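Long-range contact in protein F01G10.3, confirmed by transcript evidence (Caenorhabditis elegans, PDB 3K6J), which probably acts as an NAD-dependent (3S)-3-hydroxyacyl-CoA dehydrogenase within a multifunctional enzyme and carries a bound zinc ion: residues Tyr255-Ile266 against Ile352-Leu363. Sequence-based numbering, arbitrary orientation.
Sequences YGYLPHQIDKII and IINDQDVINFML
Tyr255 turns the edge of its ring to the face of Phe361, a T-shaped pair with centroids 5.7 Å apart and planes at 75°, the two side chains arriving from opposite directions. Ile352 crosses the same tyrosine at about a right angle and brings its CG1 to 3.5 Å from Tyr255 CE1. The phenol oxygen, itself beside Ile352 CG1, hydrogen-bonds with Ile350 O and Ser348 OG, just before the second segment, which helps hold the ring in place. Were Tyr255 replaced by an alanine, Phe361 would probably lose its aromatic mate, a gap would open beside Ile352, and Ile350 O would lose a hydrogen-bond partner.

Next along the interface, the Tyr257 hydroxyl end lies against two methyls, with OH 3.6 Å from Val358 CG2 and slightly farther from Ile352 CG2. Here two helices of the mostly helical C-terminal part, 259-269 and 355-375, pack almost perpendicularly, their short segments crossing at -86° with axes 10.0 Å apart; helix 234-253 adds Tyr244 and Ser248 alongside.

Ile265 points its CB toward helix 355-375. Both CD1 and CG2 of Ile265 reach Val358 CG1, at 3.7 Å, and CG2 also meets the CG1-CD1 end of Ile359, the two isoleucine side chains running past each other in opposite directions. The carboxylate of Asp355 rests against the CG1-CD1 arm of Ile265, a van der Waals contact at the more exposed margin. Deeper in, Met362 bends at chi3 (-58°), bringing CE to 3.5 Å from Ile266 CD1, and its SD also touches Ile262 CG2 at 4.0 Å.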
loop_
_atom_site.group_PDB
_atom_site.type_symbol
_atom_site.label_atom_id
_atom_site.label_comp_id
_atom_site.label_asym_id
_atom_site.label_seq_id
_atom_site.Cartn_x
_atom_site.Cartn_y
_atom_site.Cartn_z
ATOM N N TYR A 255 1.672 27.062 -9.595
ATOM C CA TYR A 255 0.577 27.825 -9.011
ATOM C C TYR A 255 1.070 28.205 -7.637
ATOM O O TYR A 255 2.207 27.901 -7.283
ATOM C CB TYR A 255 -0.708 26.986 -8.970
ATOM C CG TYR A 255 -1.065 26.403 -10.326
ATOM C CD1 TYR A 255 -1.974 27.044 -11.163
ATOM C CD2 TYR A 255 -0.467 25.225 -10.783
ATOM C CE1 TYR A 255 -2.293 26.518 -12.416
ATOM C CE2 TYR A 255 -0.778 24.694 -12.030
ATOM C CZ TYR A 255 -1.690 25.344 -12.845
ATOM O OH TYR A 255 -2.002 24.814 -14.092
ATOM N N GLY A 256 0.262 28.888 -6.850
ATOM C CA GLY A 256 0.814 29.383 -5.600
ATOM C C GLY A 256 0.428 28.579 -4.389
ATOM O O GLY A 256 0.508 29.083 -3.280
ATOM N N TYR A 257 -0.003 27.335 -4.587
ATOM C CA TYR A 257 -0.588 26.572 -3.477
ATOM C C TYR A 257 0.448 26.108 -2.455
ATOM O O TYR A 257 1.544 25.692 -2.806
ATOM C CB TYR A 257 -1.419 25.396 -3.985
ATOM C CG TYR A 257 -2.720 25.784 -4.665
ATOM C CD1 TYR A 257 -2.748 26.106 -6.019
ATOM C CD2 TYR A 257 -3.927 25.804 -3.958
ATOM C CE1 TYR A 257 -3.930 26.449 -6.658
ATOM C CE2 TYR A 257 -5.136 26.147 -4.596
ATOM C CZ TYR A 257 -5.120 26.469 -5.945
ATOM O OH TYR A 257 -6.282 26.813 -6.599
ATOM N N LEU A 258 0.082 26.238 -1.183
ATOM C CA LEU A 258 0.913 25.818 -0.072
ATOM C C LEU A 258 0.476 24.414 0.367
ATOM O O LEU A 258 -0.668 24.008 0.118
ATOM C CB LEU A 258 0.812 26.809 1.100
ATOM C CG LEU A 258 0.801 28.323 0.855
ATOM C CD1 LEU A 258 0.924 29.105 2.168
ATOM C CD2 LEU A 258 1.881 28.760 -0.141
ATOM N N PRO A 259 1.392 23.664 1.014
ATOM C CA PRO A 259 1.117 22.289 1.389
ATOM C C PRO A 259 -0.212 22.079 2.085
ATOM O O PRO A 259 -0.998 21.247 1.636
ATOM C CB PRO A 259 2.298 21.959 2.295
ATOM C CG PRO A 259 3.422 22.644 1.583
ATOM C CD PRO A 259 2.825 23.973 1.181
ATOM N N HIS A 260 -0.473 22.826 3.157
ATOM C CA HIS A 260 -1.717 22.633 3.916
ATOM C C HIS A 260 -2.962 22.906 3.072
ATOM O O HIS A 260 -4.020 22.393 3.386
ATOM C CB HIS A 260 -1.740 23.461 5.215
ATOM C CG HIS A 260 -1.864 24.941 4.984
ATOM N ND1 HIS A 260 -0.803 25.723 4.570
ATOM C CD2 HIS A 260 -2.931 25.771 5.078
ATOM C CE1 HIS A 260 -1.210 26.972 4.430
ATOM N NE2 HIS A 260 -2.496 27.028 4.733
ATOM N N GLN A 261 -2.829 23.693 2.000
ATOM C CA GLN A 261 -3.966 24.000 1.112
ATOM C C GLN A 261 -4.307 22.824 0.193
ATOM O O GLN A 261 -5.468 22.405 0.098
ATOM C CB GLN A 261 -3.724 25.265 0.290
ATOM C CG GLN A 261 -3.374 26.461 1.149
ATOM C CD GLN A 261 -3.365 27.743 0.376
ATOM O OE1 GLN A 261 -2.646 27.882 -0.618
ATOM N NE2 GLN A 261 -4.169 28.705 0.827
ATOM N N ILE A 262 -3.281 22.300 -0.463
ATOM C CA ILE A 262 -3.382 21.062 -1.232
ATOM C C ILE A 262 -3.894 19.896 -0.370
ATOM O O ILE A 262 -4.879 19.239 -0.724
ATOM C CB ILE A 262 -2.023 20.708 -1.841
ATOM C CG1 ILE A 262 -1.665 21.765 -2.897
ATOM C CG2 ILE A 262 -2.057 19.277 -2.412
ATOM C CD1 ILE A 262 -0.229 21.999 -3.074
ATOM N N ASP A 263 -3.246 19.662 0.763
ATOM C CA ASP A 263 -3.608 18.556 1.624
ATOM C C ASP A 263 -5.054 18.687 2.108
ATOM O O ASP A 263 -5.762 17.682 2.275
ATOM C CB ASP A 263 -2.642 18.466 2.795
ATOM C CG ASP A 263 -1.253 17.979 2.379
ATOM O OD1 ASP A 263 -1.018 17.718 1.182
ATOM O OD2 ASP A 263 -0.384 17.849 3.266
ATOM N N LYS A 264 -5.503 19.926 2.292
ATOM C CA LYS A 264 -6.841 20.169 2.798
ATOM C C LYS A 264 -7.863 19.841 1.738
ATOM O O LYS A 264 -8.912 19.306 2.041
ATOM C CB LYS A 264 -6.999 21.610 3.283
ATOM C CG LYS A 264 -8.328 21.903 3.956
ATOM C CD LYS A 264 -8.455 21.136 5.259
ATOM C CE LYS A 264 -9.808 21.369 5.897
ATOM N NZ LYS A 264 -9.892 20.532 7.110
ATOM N N ILE A 265 -7.526 20.135 0.488
ATOM C CA ILE A 265 -8.402 19.856 -0.627
ATOM C C ILE A 265 -8.543 18.335 -0.827
ATOM O O ILE A 265 -9.650 17.813 -1.018
ATOM C CB ILE A 265 -7.899 20.569 -1.896
ATOM C CG1 ILE A 265 -8.095 22.094 -1.760
ATOM C CG2 ILE A 265 -8.616 20.039 -3.133
ATOM C CD1 ILE A 265 -7.278 22.935 -2.784
ATOM N N ILE A 266 -7.415 17.638 -0.745
ATOM C CA ILE A 266 -7.356 16.179 -0.786
ATOM C C ILE A 266 -8.147 15.512 0.349
ATOM O O ILE A 266 -8.916 14.572 0.105
ATOM C CB ILE A 266 -5.865 15.700 -0.841
ATOM C CG1 ILE A 266 -5.238 16.009 -2.212
ATOM C CG2 ILE A 266 -5.708 14.245 -0.463
ATOM C CD1 ILE A 266 -5.796 15.212 -3.379
ATOM N N ILE A 352 -6.329 26.563 -13.344
ATOM C CA ILE A 352 -6.772 26.085 -12.022
ATOM C C ILE A 352 -7.341 27.239 -11.176
ATOM O O ILE A 352 -6.589 28.038 -10.609
ATOM C CB ILE A 352 -5.638 25.372 -11.222
ATOM C CG1 ILE A 352 -4.981 24.249 -12.036
ATOM C CG2 ILE A 352 -6.167 24.837 -9.899
ATOM C CD1 ILE A 352 -5.863 23.049 -12.324
ATOM N N ILE A 353 -8.668 27.302 -11.073
ATOM C CA ILE A 353 -9.341 28.430 -10.405
ATOM C C ILE A 353 -9.950 28.078 -9.038
ATOM O O ILE A 353 -10.071 28.940 -8.160
ATOM C CB ILE A 353 -10.405 29.132 -11.337
ATOM C CG1 ILE A 353 -11.465 28.141 -11.842
ATOM C CG2 ILE A 353 -9.716 29.803 -12.537
ATOM C CD1 ILE A 353 -12.780 28.772 -12.269
ATOM N N ASN A 354 -10.318 26.815 -8.854
ATOM C CA ASN A 354 -11.050 26.401 -7.656
ATOM C C ASN A 354 -10.619 25.018 -7.148
ATOM O O ASN A 354 -9.763 24.362 -7.754
ATOM C CB ASN A 354 -12.557 26.437 -7.926
ATOM C CG ASN A 354 -12.963 25.538 -9.080
ATOM O OD1 ASN A 354 -12.984 25.965 -10.237
ATOM N ND2 ASN A 354 -13.266 24.279 -8.776
ATOM N N ASP A 355 -11.211 24.604 -6.029
ATOM C CA ASP A 355 -10.918 23.317 -5.403
ATOM C C ASP A 355 -11.139 22.120 -6.357
ATOM O O ASP A 355 -10.300 21.221 -6.443
ATOM C CB ASP A 355 -11.757 23.146 -4.130
ATOM C CG ASP A 355 -11.228 23.952 -2.941
ATOM O OD1 ASP A 355 -11.637 23.651 -1.795
ATOM O OD2 ASP A 355 -10.416 24.877 -3.125
ATOM N N GLN A 356 -12.261 22.117 -7.079
ATOM C CA GLN A 356 -12.556 21.028 -8.018
ATOM C C GLN A 356 -11.473 20.851 -9.087
ATOM O O GLN A 356 -11.072 19.728 -9.355
ATOM C CB GLN A 356 -13.962 21.160 -8.631
ATOM C CG GLN A 356 -14.465 19.902 -9.357
ATOM C CD GLN A 356 -14.257 18.594 -8.556
ATOM O OE1 GLN A 356 -14.631 18.503 -7.378
ATOM N NE2 GLN A 356 -13.672 17.581 -9.202
ATOM N N ASP A 357 -10.981 21.947 -9.658
ATOM C CA ASP A 357 -9.883 21.904 -10.629
ATOM C C ASP A 357 -8.591 21.336 -10.043
ATOM O O ASP A 357 -7.856 20.620 -10.733
ATOM C CB ASP A 357 -9.597 23.295 -11.208
ATOM C CG ASP A 357 -10.772 23.865 -12.008
ATOM O OD1 ASP A 357 -10.830 25.111 -12.156
ATOM O OD2 ASP A 357 -11.633 23.090 -12.479
ATOM N N VAL A 358 -8.310 21.695 -8.787
ATOM C CA VAL A 358 -7.187 21.136 -8.028
ATOM C C VAL A 358 -7.249 19.595 -7.966
ATOM O O VAL A 358 -6.284 18.918 -8.325
ATOM C CB VAL A 358 -7.123 21.740 -6.585
ATOM C CG1 VAL A 358 -6.095 21.013 -5.729
ATOM C CG2 VAL A 358 -6.791 23.240 -6.647
ATOM N N ILE A 359 -8.392 19.069 -7.516
ATOM C CA ILE A 359 -8.670 17.634 -7.494
ATOM C C ILE A 359 -8.501 17.001 -8.885
ATOM O O ILE A 359 -7.820 15.995 -9.022
ATOM C CB ILE A 359 -10.076 17.332 -6.906
ATOM C CG1 ILE A 359 -10.087 17.488 -5.380
ATOM C CG2 ILE A 359 -10.577 15.938 -7.304
ATOM C CD1 ILE A 359 -9.007 16.693 -4.625
ATOM N N ASN A 360 -9.091 17.607 -9.913
ATOM C CA ASN A 360 -8.953 17.102 -11.269
ATOM C C ASN A 360 -7.506 17.055 -11.734
ATOM O O ASN A 360 -7.081 16.092 -12.369
ATOM C CB ASN A 360 -9.799 17.936 -12.237
ATOM C CG ASN A 360 -11.273 17.835 -11.942
ATOM O OD1 ASN A 360 -11.713 16.985 -11.164
ATOM N ND2 ASN A 360 -12.056 18.696 -12.573
ATOM N N PHE A 361 -6.766 18.110 -11.422
ATOM C CA PHE A 361 -5.348 18.238 -11.782
ATOM C C PHE A 361 -4.522 17.095 -11.177
ATOM O O PHE A 361 -3.582 16.591 -11.805
ATOM C CB PHE A 361 -4.820 19.600 -11.308
ATOM C CG PHE A 361 -3.460 19.967 -11.861
ATOM C CD1 PHE A 361 -3.322 20.470 -13.159
ATOM C CD2 PHE A 361 -2.311 19.843 -11.077
ATOM C CE1 PHE A 361 -2.053 20.832 -13.673
ATOM C CE2 PHE A 361 -1.048 20.185 -11.594
ATOM C CZ PHE A 361 -0.931 20.688 -12.904
ATOM N N MET A 362 -4.879 16.693 -9.962
ATOM C CA MET A 362 -4.204 15.566 -9.285
ATOM C C MET A 362 -4.711 14.182 -9.701
ATOM O O MET A 362 -3.926 13.305 -9.989
ATOM C CB MET A 362 -4.295 15.709 -7.758
ATOM C CG MET A 362 -3.186 16.572 -7.170
ATOM S SD MET A 362 -3.456 17.065 -5.454
ATOM C CE MET A 362 -4.998 17.934 -5.505
ATOM N N LEU A 363 -6.026 14.000 -9.715
ATOM C CA LEU A 363 -6.612 12.678 -9.861
ATOM C C LEU A 363 -6.805 12.187 -11.308
ATOM O O LEU A 363 -6.579 11.010 -11.598
ATOM C CB LEU A 363 -7.913 12.603 -9.059
ATOM C CG LEU A 363 -7.886 12.167 -7.571
ATOM C CD1 LEU A 363 -6.586 12.409 -6.784
ATOM C CD2 LEU A 363 -9.093 12.698 -6.836
#